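Local coordinates for endoglucanase, glycoside hydrolase family 5 protein (PDB 5IHS) that probably hydrolyses internal beta-1,4-glucosidic bonds of cellulose, as a family 5 TIM-barrel enzyme probably among the periplasmic endoglucanases required for using crystalline cellulose, at residues Y155-E160 / N189-G194; L201-A206 / Q235-M240; N214-L219 / G241-V246. One frame throughout, in Å; residues are numbered along the deposited sequence.

Contact 1 of 3, residues Y155-E160 / N189-G194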
loop_
_atom_site.group_PDB
_atom_site.type_symbol
_atom_site.label_atom_id
_atom_site.label_comp_id
_atom_site.label_asym_id
_atom_site.label_seq_id
_atom_site.Cartn_x
_atom_site.Cartn_y
_atom_site.Cartn_z
ATOM N N TYR A 155 -4.385 -0.302 7.583
ATOM C CA TYR A 155 -3.208 -0.907 8.194
ATOM C C TYR A 155 -2.665 -2.017 7.303
ATOM O O TYR A 155 -3.435 -2.808 6.758
ATOM C CB TYR A 155 -3.542 -1.506 9.560
ATOM C CG TYR A 155 -4.168 -0.540 10.531
ATOM C CD1 TYR A 155 -3.388 0.265 11.345
ATOM C CD2 TYR A 155 -5.542 -0.438 10.646
ATOM C CE1 TYR A 155 -3.966 1.144 12.247
ATOM C CE2 TYR A 155 -6.131 0.435 11.549
ATOM C CZ TYR A 155 -5.339 1.221 12.345
ATOM O OH TYR A 155 -5.890 2.112 13.241
ATOM N N GLU A 156 -1.337 -2.111 7.187
ATOM C CA GLU A 156 -0.672 -3.164 6.417
ATOM C C GLU A 156 0.385 -3.778 7.335
ATOM O O GLU A 156 1.442 -3.193 7.583
ATOM C CB GLU A 156 -0.102 -2.598 5.119
ATOM C CG GLU A 156 0.683 -3.621 4.314
ATOM C CD GLU A 156 1.235 -3.082 3.008
ATOM O OE1 GLU A 156 1.147 -1.859 2.756
ATOM O OE2 GLU A 156 1.760 -3.914 2.212
ATOM N N VAL A 157 0.077 -4.961 7.878
ATOM C CA VAL A 157 0.819 -5.474 9.034
ATOM C C VAL A 157 2.095 -6.235 8.707
ATOM O O VAL A 157 2.902 -6.472 9.617
ATOM C CB VAL A 157 -0.084 -6.335 9.941
ATOM C CG1 VAL A 157 -1.240 -5.496 10.484
ATOM C CG2 VAL A 157 -0.594 -7.580 9.224
ATOM N N TYR A 158 2.317 -6.611 7.450
ATOM C CA TYR A 158 3.496 -7.421 7.106
ATOM C C TYR A 158 3.728 -7.299 5.592
ATOM O O TYR A 158 3.232 -8.122 4.823
ATOM C CB TYR A 158 3.271 -8.873 7.513
ATOM C CG TYR A 158 4.477 -9.796 7.474
ATOM C CD1 TYR A 158 5.638 -9.461 6.793
ATOM C CD2 TYR A 158 4.435 -11.022 8.131
ATOM C CE1 TYR A 158 6.720 -10.329 6.761
ATOM C CE2 TYR A 158 5.507 -11.889 8.107
ATOM C CZ TYR A 158 6.648 -11.538 7.419
ATOM O OH TYR A 158 7.743 -12.370 7.358
ATOM N N ASN A 159 4.524 -6.300 5.186
ATOM C CA ASN A 159 4.765 -6.013 3.773
ATOM C C ASN A 159 4.939 -7.257 2.901
ATOM O O ASN A 159 4.101 -7.524 2.025
ATOM C CB ASN A 159 6.006 -5.126 3.672
ATOM C CG ASN A 159 6.475 -4.931 2.245
ATOM O OD1 ASN A 159 5.676 -4.650 1.364
ATOM N ND2 ASN A 159 7.772 -5.105 1.999
ATOM N N GLU A 160 6.042 -7.987 3.106
ATOM C CA GLU A 160 6.458 -9.047 2.186
ATOM C C GLU A 160 7.102 -10.196 2.940
ATOM O O GLU A 160 8.337 -10.276 3.064
ATOM C CB GLU A 160 7.404 -8.529 1.111
ATOM C CG GLU A 160 6.688 -7.878 -0.043
ATOM C CD GLU A 160 7.611 -7.480 -1.178
ATOM O OE1 GLU A 160 8.830 -7.773 -1.101
ATOM O OE2 GLU A 160 7.120 -6.891 -2.168
ATOM N N ASN A 189 -11.570 -0.257 10.571
ATOM C CA ASN A 189 -10.732 0.100 9.431
ATOM C C ASN A 189 -10.042 -1.143 8.865
ATOM O O ASN A 189 -9.772 -2.120 9.571
ATOM C CB ASN A 189 -9.720 1.175 9.807
ATOM C CG ASN A 189 -10.353 2.558 9.917
ATOM O OD1 ASN A 189 -11.329 2.884 9.212
ATOM N ND2 ASN A 189 -9.799 3.385 10.792
ATOM N N ILE A 190 -9.769 -1.099 7.563
ATOM C CA ILE A 190 -9.242 -2.254 6.856
ATOM C C ILE A 190 -7.828 -2.586 7.316
ATOM O O ILE A 190 -6.987 -1.700 7.521
ATOM C CB ILE A 190 -9.316 -1.996 5.342
ATOM C CG1 ILE A 190 -10.785 -1.968 4.891
ATOM C CG2 ILE A 190 -8.523 -3.059 4.560
ATOM C CD1 ILE A 190 -11.004 -1.628 3.453
ATOM N N ILE A 191 -7.562 -3.885 7.432
ATOM C CA ILE A 191 -6.237 -4.419 7.697
ATOM C C ILE A 191 -5.868 -5.339 6.539
ATOM O O ILE A 191 -6.634 -6.251 6.202
ATOM C CB ILE A 191 -6.196 -5.174 9.039
ATOM C CG1 ILE A 191 -6.639 -4.267 10.195
ATOM C CG2 ILE A 191 -4.812 -5.735 9.276
ATOM C CD1 ILE A 191 -6.907 -5.023 11.492
ATOM N N VAL A 192 -4.698 -5.094 5.940
ATOM C CA VAL A 192 -4.209 -5.842 4.783
ATOM C C VAL A 192 -3.048 -6.711 5.248
ATOM O O VAL A 192 -2.121 -6.213 5.900
ATOM C CB VAL A 192 -3.752 -4.912 3.643
ATOM C CG1 VAL A 192 -3.414 -5.726 2.405
ATOM C CG2 VAL A 192 -4.794 -3.823 3.334
ATOM N N VAL A 193 -3.086 -7.999 4.895
ATOM C CA VAL A 193 -2.136 -8.994 5.379
ATOM C C VAL A 193 -1.325 -9.572 4.221
ATOM O O VAL A 193 -1.892 -10.099 3.254
ATOM C CB VAL A 193 -2.857 -10.124 6.137
ATOM C CG1 VAL A 193 -1.841 -11.139 6.661
ATOM C CG2 VAL A 193 -3.719 -9.569 7.267
ATOM N N GLY A 194 0.008 -9.515 4.365
ATOM C CA GLY A 194 0.908 -10.034 3.358
ATOM C C GLY A 194 0.858 -11.542 3.222
ATOM O O GLY A 194 0.362 -12.262 4.085
HETATM O O HOH W 1 0.531 -6.867 5.388
#

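Contact 2 of 3, residues L201-A206 / Q235-M240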
loop_
_atom_site.group_PDB
_atom_site.type_symbol
_atom_site.label_atom_id
_atom_site.label_comp_id
_atom_site.label_asym_id
_atom_site.label_seq_id
_atom_site.Cartn_x
_atom_site.Cartn_y
_atom_site.Cartn_z
ATOM N N LEU A 201 1.586 -15.347 -3.134
ATOM C CA LEU A 201 0.835 -16.601 -3.049
ATOM C C LEU A 201 -0.491 -16.411 -2.302
ATOM O O LEU A 201 -0.777 -17.007 -1.258
ATOM C CB LEU A 201 1.711 -17.711 -2.476
ATOM C CG LEU A 201 2.939 -18.021 -3.353
ATOM C CD1 LEU A 201 3.786 -19.112 -2.715
ATOM C CD2 LEU A 201 2.582 -18.397 -4.780
ATOM N N VAL A 202 -1.334 -15.572 -2.909
ATOM C CA VAL A 202 -2.621 -15.221 -2.330
ATOM C C VAL A 202 -3.553 -16.420 -2.240
ATOM O O VAL A 202 -4.452 -16.431 -1.397
ATOM C CB VAL A 202 -3.242 -14.018 -3.068
ATOM C CG1 VAL A 202 -2.466 -12.756 -2.732
ATOM C CG2 VAL A 202 -3.275 -14.223 -4.584
ATOM N N THR A 203 -3.379 -17.443 -3.082
ATOM C CA THR A 203 -4.258 -18.611 -2.969
ATOM C C THR A 203 -4.079 -19.349 -1.644
ATOM O O THR A 203 -5.010 -20.021 -1.188
ATOM C CB THR A 203 -4.064 -19.600 -4.115
ATOM O OG1 THR A 203 -2.698 -20.038 -4.161
ATOM C CG2 THR A 203 -4.489 -19.004 -5.440
ATOM N N GLU A 204 -2.898 -19.272 -1.021
ATOM C CA GLU A 204 -2.715 -19.959 0.256
ATOM C C GLU A 204 -3.522 -19.279 1.355
ATOM O O GLU A 204 -4.113 -19.948 2.214
ATOM C CB GLU A 204 -1.232 -20.031 0.626
ATOM C CG GLU A 204 -0.418 -20.806 -0.376
ATOM C CD GLU A 204 1.067 -20.881 -0.068
ATOM O OE1 GLU A 204 1.571 -20.074 0.755
ATOM O OE2 GLU A 204 1.724 -21.757 -0.673
ATOM N N ALA A 205 -3.563 -17.943 1.337
ATOM C CA ALA A 205 -4.422 -17.210 2.257
ATOM C C ALA A 205 -5.888 -17.487 1.950
ATOM O O ALA A 205 -6.702 -17.641 2.867
ATOM C CB ALA A 205 -4.107 -15.712 2.174
ATOM N N ALA A 206 -6.241 -17.565 0.665
ATOM C CA ALA A 206 -7.631 -17.807 0.294
ATOM C C ALA A 206 -8.106 -19.167 0.783
ATOM O O ALA A 206 -9.296 -19.337 1.086
ATOM C CB ALA A 206 -7.798 -17.694 -1.217
ATOM N N GLN A 235 -6.636 -14.422 -9.717
ATOM C CA GLN A 235 -8.007 -14.810 -10.056
ATOM C C GLN A 235 -8.462 -16.016 -9.242
ATOM O O GLN A 235 -9.609 -16.071 -8.782
ATOM C CB GLN A 235 -8.114 -15.100 -11.555
ATOM C CG GLN A 235 -9.508 -15.510 -12.003
ATOM C CD GLN A 235 -10.520 -14.378 -11.838
ATOM O OE1 GLN A 235 -10.406 -13.330 -12.486
ATOM N NE2 GLN A 235 -11.498 -14.568 -10.953
ATOM N N LYS A 236 -7.571 -16.992 -9.050
ATOM C CA LYS A 236 -7.920 -18.162 -8.251
ATOM C C LYS A 236 -8.225 -17.781 -6.806
ATOM O O LYS A 236 -9.126 -18.349 -6.186
ATOM C CB LYS A 236 -6.807 -19.211 -8.346
ATOM C CG LYS A 236 -6.723 -19.867 -9.723
ATOM C CD LYS A 236 -5.551 -20.822 -9.861
ATOM C CE LYS A 236 -5.402 -21.292 -11.307
ATOM N NZ LYS A 236 -4.410 -22.388 -11.478
ATOM N N ALA A 237 -7.495 -16.816 -6.250
ATOM C CA ALA A 237 -7.810 -16.346 -4.903
ATOM C C ALA A 237 -9.173 -15.656 -4.858
ATOM O O ALA A 237 -9.940 -15.846 -3.907
ATOM C CB ALA A 237 -6.708 -15.411 -4.402
ATOM N N LEU A 238 -9.490 -14.842 -5.872
ATOM C CA LEU A 238 -10.809 -14.222 -5.936
ATOM C C LEU A 238 -11.901 -15.280 -6.020
ATOM O O LEU A 238 -12.964 -15.145 -5.389
ATOM C CB LEU A 238 -10.871 -13.278 -7.136
ATOM C CG LEU A 238 -9.897 -12.100 -7.123
ATOM C CD1 LEU A 238 -9.986 -11.346 -8.441
ATOM C CD2 LEU A 238 -10.165 -11.173 -5.961
ATOM N N ASP A 239 -11.653 -16.349 -6.789
ATOM C CA ASP A 239 -12.628 -17.432 -6.905
ATOM C C ASP A 239 -12.939 -18.046 -5.549
ATOM O O ASP A 239 -14.037 -18.583 -5.334
ATOM C CB ASP A 239 -12.068 -18.544 -7.790
ATOM C CG ASP A 239 -11.941 -18.157 -9.252
ATOM O OD1 ASP A 239 -12.496 -17.121 -9.681
ATOM O OD2 ASP A 239 -11.288 -18.934 -9.987
ATOM N N MET A 240 -11.966 -18.033 -4.651
ATOM C CA MET A 240 -12.081 -18.626 -3.332
ATOM C C MET A 240 -12.669 -17.647 -2.319
ATOM O O MET A 240 -12.874 -18.025 -1.158
ATOM C CB MET A 240 -10.694 -19.149 -2.888
ATOM C CG MET A 240 -10.059 -20.274 -3.807
ATOM S SD MET A 240 -8.233 -20.573 -3.757
ATOM C CE MET A 240 -8.115 -21.408 -2.190
HETATM O O HOH W 2 -11.585 -17.950 1.162
#

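Contact 3 of 3, residues N214-L219 / G241-V246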
loop_
_atom_site.group_PDB
_atom_site.type_symbol
_atom_site.label_atom_id
_atom_site.label_comp_id
_atom_site.label_asym_id
_atom_site.label_seq_id
_atom_site.Cartn_x
_atom_site.Cartn_y
_atom_site.Cartn_z
ATOM N N ASN A 214 -13.299 -7.167 7.729
ATOM C CA ASN A 214 -12.538 -6.109 7.054
ATOM C C ASN A 214 -11.042 -6.413 6.958
ATOM O O ASN A 214 -10.195 -5.544 7.185
ATOM C CB ASN A 214 -12.827 -4.748 7.681
ATOM C CG ASN A 214 -14.268 -4.351 7.513
ATOM O OD1 ASN A 214 -15.010 -4.978 6.756
ATOM N ND2 ASN A 214 -14.679 -3.316 8.219
ATOM N N ILE A 215 -10.734 -7.649 6.542
ATOM C CA ILE A 215 -9.378 -8.097 6.234
ATOM C C ILE A 215 -9.240 -8.259 4.722
ATOM O O ILE A 215 -10.122 -8.827 4.059
ATOM C CB ILE A 215 -9.046 -9.429 6.941
ATOM C CG1 ILE A 215 -9.340 -9.366 8.441
ATOM C CG2 ILE A 215 -7.589 -9.833 6.680
ATOM C CD1 ILE A 215 -8.592 -8.283 9.195
ATOM N N MET A 216 -8.132 -7.762 4.180
ATOM C CA MET A 216 -7.744 -7.979 2.796
ATOM C C MET A 216 -6.352 -8.591 2.765
ATOM O O MET A 216 -5.642 -8.620 3.774
ATOM C CB MET A 216 -7.760 -6.661 2.010
ATOM C CG MET A 216 -9.097 -5.938 2.064
ATOM S SD MET A 216 -9.132 -4.372 1.174
ATOM C CE MET A 216 -9.416 -4.943 -0.492
ATOM N N TYR A 217 -5.943 -9.045 1.580
ATOM C CA TYR A 217 -4.690 -9.771 1.409
ATOM C C TYR A 217 -3.850 -9.122 0.323
ATOM O O TYR A 217 -4.364 -8.694 -0.716
ATOM C CB TYR A 217 -4.967 -11.261 1.115
ATOM C CG TYR A 217 -5.823 -11.858 2.211
ATOM C CD1 TYR A 217 -7.196 -11.755 2.156
ATOM C CD2 TYR A 217 -5.261 -12.450 3.330
ATOM C CE1 TYR A 217 -7.995 -12.238 3.178
ATOM C CE2 TYR A 217 -6.045 -12.951 4.353
ATOM C CZ TYR A 217 -7.415 -12.838 4.275
ATOM O OH TYR A 217 -8.194 -13.329 5.300
ATOM N N THR A 218 -2.551 -9.049 0.579
ATOM C CA THR A 218 -1.632 -8.339 -0.295
ATOM C C THR A 218 -1.261 -9.137 -1.533
ATOM O O THR A 218 -0.888 -10.309 -1.438
ATOM C CB THR A 218 -0.345 -8.049 0.470
ATOM O OG1 THR A 218 -0.699 -7.482 1.729
ATOM C CG2 THR A 218 0.557 -7.106 -0.307
ATOM N N LEU A 219 -1.252 -8.444 -2.677
ATOM C CA LEU A 219 -0.638 -8.913 -3.909
ATOM C C LEU A 219 0.373 -7.866 -4.368
ATOM O O LEU A 219 0.024 -6.689 -4.507
ATOM C CB LEU A 219 -1.695 -9.102 -4.999
ATOM C CG LEU A 219 -1.178 -9.545 -6.365
ATOM C CD1 LEU A 219 -0.607 -10.940 -6.285
ATOM C CD2 LEU A 219 -2.288 -9.467 -7.397
ATOM N N GLY A 241 -12.923 -16.399 -2.726
ATOM C CA GLY A 241 -13.757 -15.476 -1.974
ATOM C C GLY A 241 -13.072 -14.367 -1.200
ATOM O O GLY A 241 -13.760 -13.643 -0.465
ATOM N N ILE A 242 -11.753 -14.196 -1.332
ATOM C CA ILE A 242 -11.062 -13.146 -0.583
ATOM C C ILE A 242 -10.918 -11.876 -1.418
ATOM O O ILE A 242 -11.107 -11.882 -2.641
ATOM C CB ILE A 242 -9.704 -13.605 0.001
ATOM C CG1 ILE A 242 -8.720 -14.015 -1.096
ATOM C CG2 ILE A 242 -9.900 -14.725 1.023
ATOM C CD1 ILE A 242 -7.263 -14.150 -0.606
ATOM N N ALA A 243 -10.580 -10.779 -0.746
ATOM C CA ALA A 243 -10.337 -9.491 -1.373
ATOM C C ALA A 243 -8.848 -9.179 -1.337
ATOM O O ALA A 243 -8.186 -9.359 -0.307
ATOM C CB ALA A 243 -11.108 -8.384 -0.640
ATOM N N LEU A 244 -8.328 -8.705 -2.461
ATOM C CA LEU A 244 -6.916 -8.392 -2.630
ATOM C C LEU A 244 -6.716 -6.883 -2.688
ATOM O O LEU A 244 -7.587 -6.142 -3.155
ATOM C CB LEU A 244 -6.404 -8.987 -3.942
ATOM C CG LEU A 244 -6.656 -10.489 -4.119
ATOM C CD1 LEU A 244 -6.110 -10.967 -5.445
ATOM C CD2 LEU A 244 -6.047 -11.289 -2.967
ATOM N N PHE A 245 -5.536 -6.437 -2.255
ATOM C CA PHE A 245 -5.116 -5.039 -2.365
ATOM C C PHE A 245 -3.670 -5.046 -2.853
ATOM O O PHE A 245 -2.805 -5.669 -2.225
ATOM C CB PHE A 245 -5.242 -4.369 -0.985
ATOM C CG PHE A 245 -5.217 -2.843 -0.983
ATOM C CD1 PHE A 245 -4.262 -2.092 -1.655
ATOM C CD2 PHE A 245 -6.163 -2.151 -0.238
ATOM C CE1 PHE A 245 -4.269 -0.706 -1.606
ATOM C CE2 PHE A 245 -6.165 -0.760 -0.190
ATOM C CZ PHE A 245 -5.211 -0.052 -0.865
ATOM N N VAL A 246 -3.409 -4.386 -3.982
ATOM C CA VAL A 246 -2.047 -4.258 -4.488
ATOM C C VAL A 246 -1.403 -3.073 -3.770
ATOM O O VAL A 246 -1.417 -1.931 -4.248
ATOM C CB VAL A 246 -2.009 -4.147 -6.020
ATOM C CG1 VAL A 246 -0.593 -3.855 -6.503
ATOM C CG2 VAL A 246 -2.509 -5.443 -6.642
HETATM O O HOH W 3 -10.908 -10.822 2.198
#

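Contact 1 of 3, residues Y155-E160 / N189-G194
Asn-189 brings its CB to within 4.1 Å of Tyr-155 CE2, the amide turned 43° against the ring, and both polar ends are anchored on the same carboxylate oxygen: Tyr-155 OH and Asn-189 ND2 each bond to Asp-186 OD2. One residue on, Ile-190 O receives the backbone N-H of Tyr-155, 3.0 Å from N to O, while lying beside the edge of the tyrosine ring. Ile-191 divides its two branches. With CG1 anti to the carbonyl carbon (chi1 -57°), that branch approaches Tyr-155 CD2 at 4.0 Å, and CG2 turns instead to Val-157 CG1 at 3.8 Å. Tyr-155 and Val-157 also pack on helix 167-185, which links the two parallel strands in a beta-alpha-beta crossover of the TIM barrel. Val-192 supplies both of its backbone polar atoms to the pairing: its N reaches Tyr-155 O at 2.7 Å, and its O accepts from Val-157 N at 3.2 Å. That carbonyl is gripped a second time by water 1. Val-192 is paired with Glu-156, and on their shared face, toward the barrel interior, the extended Glu-156 chain carries its carboxylate to a salt bridge with Arg-85 and a hydrogen bond with Thr-247. Val-193 adds a CG2 contact with Val-157 CG2. At Gly-194 the chains still press together, CA lying 3.3 Å from Tyr-158 O in a CA-H...O contact, and a beta carbon would collide with that carbonyl; water 1 accepts the N-H of Tyr-158 and, weakly, that of Gly-194.

Contact 2 of 3, residues L201-A206 / Q235-M240
Val-202 and Ala-237 touch where two helices of the outer TIM-barrel wall, 202-207 and 228-239, run side by side: the axes of the short segments 202-206 and 235-239 approach to 8.3 Å and point almost the same way, 9° apart. Small side chains make this closeness possible, and most of the joint is apolar. Val-202 CG2 sets its methyl 3.6 Å from Ala-237 CB, on the side of the interface next to the barrel, where Val-202 also rests on Leu-244 of strand 244-249. Ala-206 CB faces Met-240 CB at 3.6 Å, with Ala-237 CB a little farther off. Thr-203 contributes its methyl rather than its hydroxyl: Thr-203 CG2 lies anti to the carbonyl carbon and alongside the lysine stem, 3.7 Å from Lys-236 CB, while Thr-203 OG1 (chi1 58°) is directed to a hydrogen bond with Glu-233 one turn earlier in the partner helix. The aliphatic root of Lys-236 thus packs here, and its extended chain carries the ammonium away from the joint.

Methionine packing against backbone forms a second group. A bend at the last torsion of Met-240 (chi3 74°) lays the thioether along the flank of the neighbouring helix, so that CE comes to 3.5 Å from Thr-203 O and SD lies beside the methyl of Ala-206.

Within these segments the polar bonds lie at the margin. In the second helix Gln-235 NE2 donates to Asp-239 OD1 from above the carboxylate plane. No direct hydrogen bond crosses between the segments; instead water 2 bridges them, donating to Ala-206 O at 2.7 Å and to Met-240 O at 2.7 Å.

Contact 3 of 3, residues N214-L219 / G241-V246
Neighbouring parallel strands of the TIM barrel, 215-221 and 244-249, are joined here by the pairing of Tyr-217 with Leu-244 and of Thr-218 with Phe-245. Three backbone bonds hold them. Tyr-217 N donates to Ala-243 O at 2.9 Å, and Tyr-217 O receives Phe-245 N at 3.0 Å. The third, from Leu-219 N to Phe-245 O, is longer at 3.2 Å.

The side chains of Tyr-217 and Ile-242 cross at about a right angle, Ile-242 CD1 coming 3.7 Å from Tyr-217 CD1 while the CB and CG2 of the isoleucine pack against CE1 of the ring. Tyr-217 OH goes on to bond the backbone N of Ile-210, tying the strand to the loop after helix 202-207. Were this tyrosine an alanine, a gap beside Ile-242 would be likely to open and the N-H of Ile-210 would probably lose its phenolic acceptor.

Helix 228-239 completes the beta-alpha-beta unit, and its chain leaves through Gly-241, whose positive phi closes a Schellman motif before Ile-242 packs back onto Ala-237. Toward the barrel interior Met-216 makes a Met-aromatic contact: SD meets Phe-245 at the ring edge, 84° off the normal and 4.0 Å from CD2. Bent at chi3 (82°), the methionine brings CE to 3.8 Å from Ala-243 CB and close to the Leu-244 carbonyl. Before the strands pair, water 3 spans them, donating to Ile-215 O and accepting from Ala-243 N. At the far end the buried Leu-219 O has no hydrogen-bond partner, but Val-246 CA lies 3.2 Å from it in a CA-H...O contact.

Overall arrangement
Contacts 1 and 3 are adjoining parts of one barrel wall, their centres 9 Å apart. Strands 191-193 and 215-221 join them, with Met-216 N 2.9 Å from Ile-191 O and Met-216 O 2.9 Å from Val-193 N, both probable hydrogen bonds. Contact 2 lies outside that wall, its centre about 9 Å from that of contact 3 and 16 Å from that of contact 1; Ala-206 CB reaches Ile-242 CD1 at 3.6 Å. Asn-159 and Glu-160, just beyond the C-terminal end of strand 153-156 in contact 1, match the Asn-Glu pair that in family 5 relatives includes the acid/base, so the active site probably opens there, whereas contact 2 is peripheral packing.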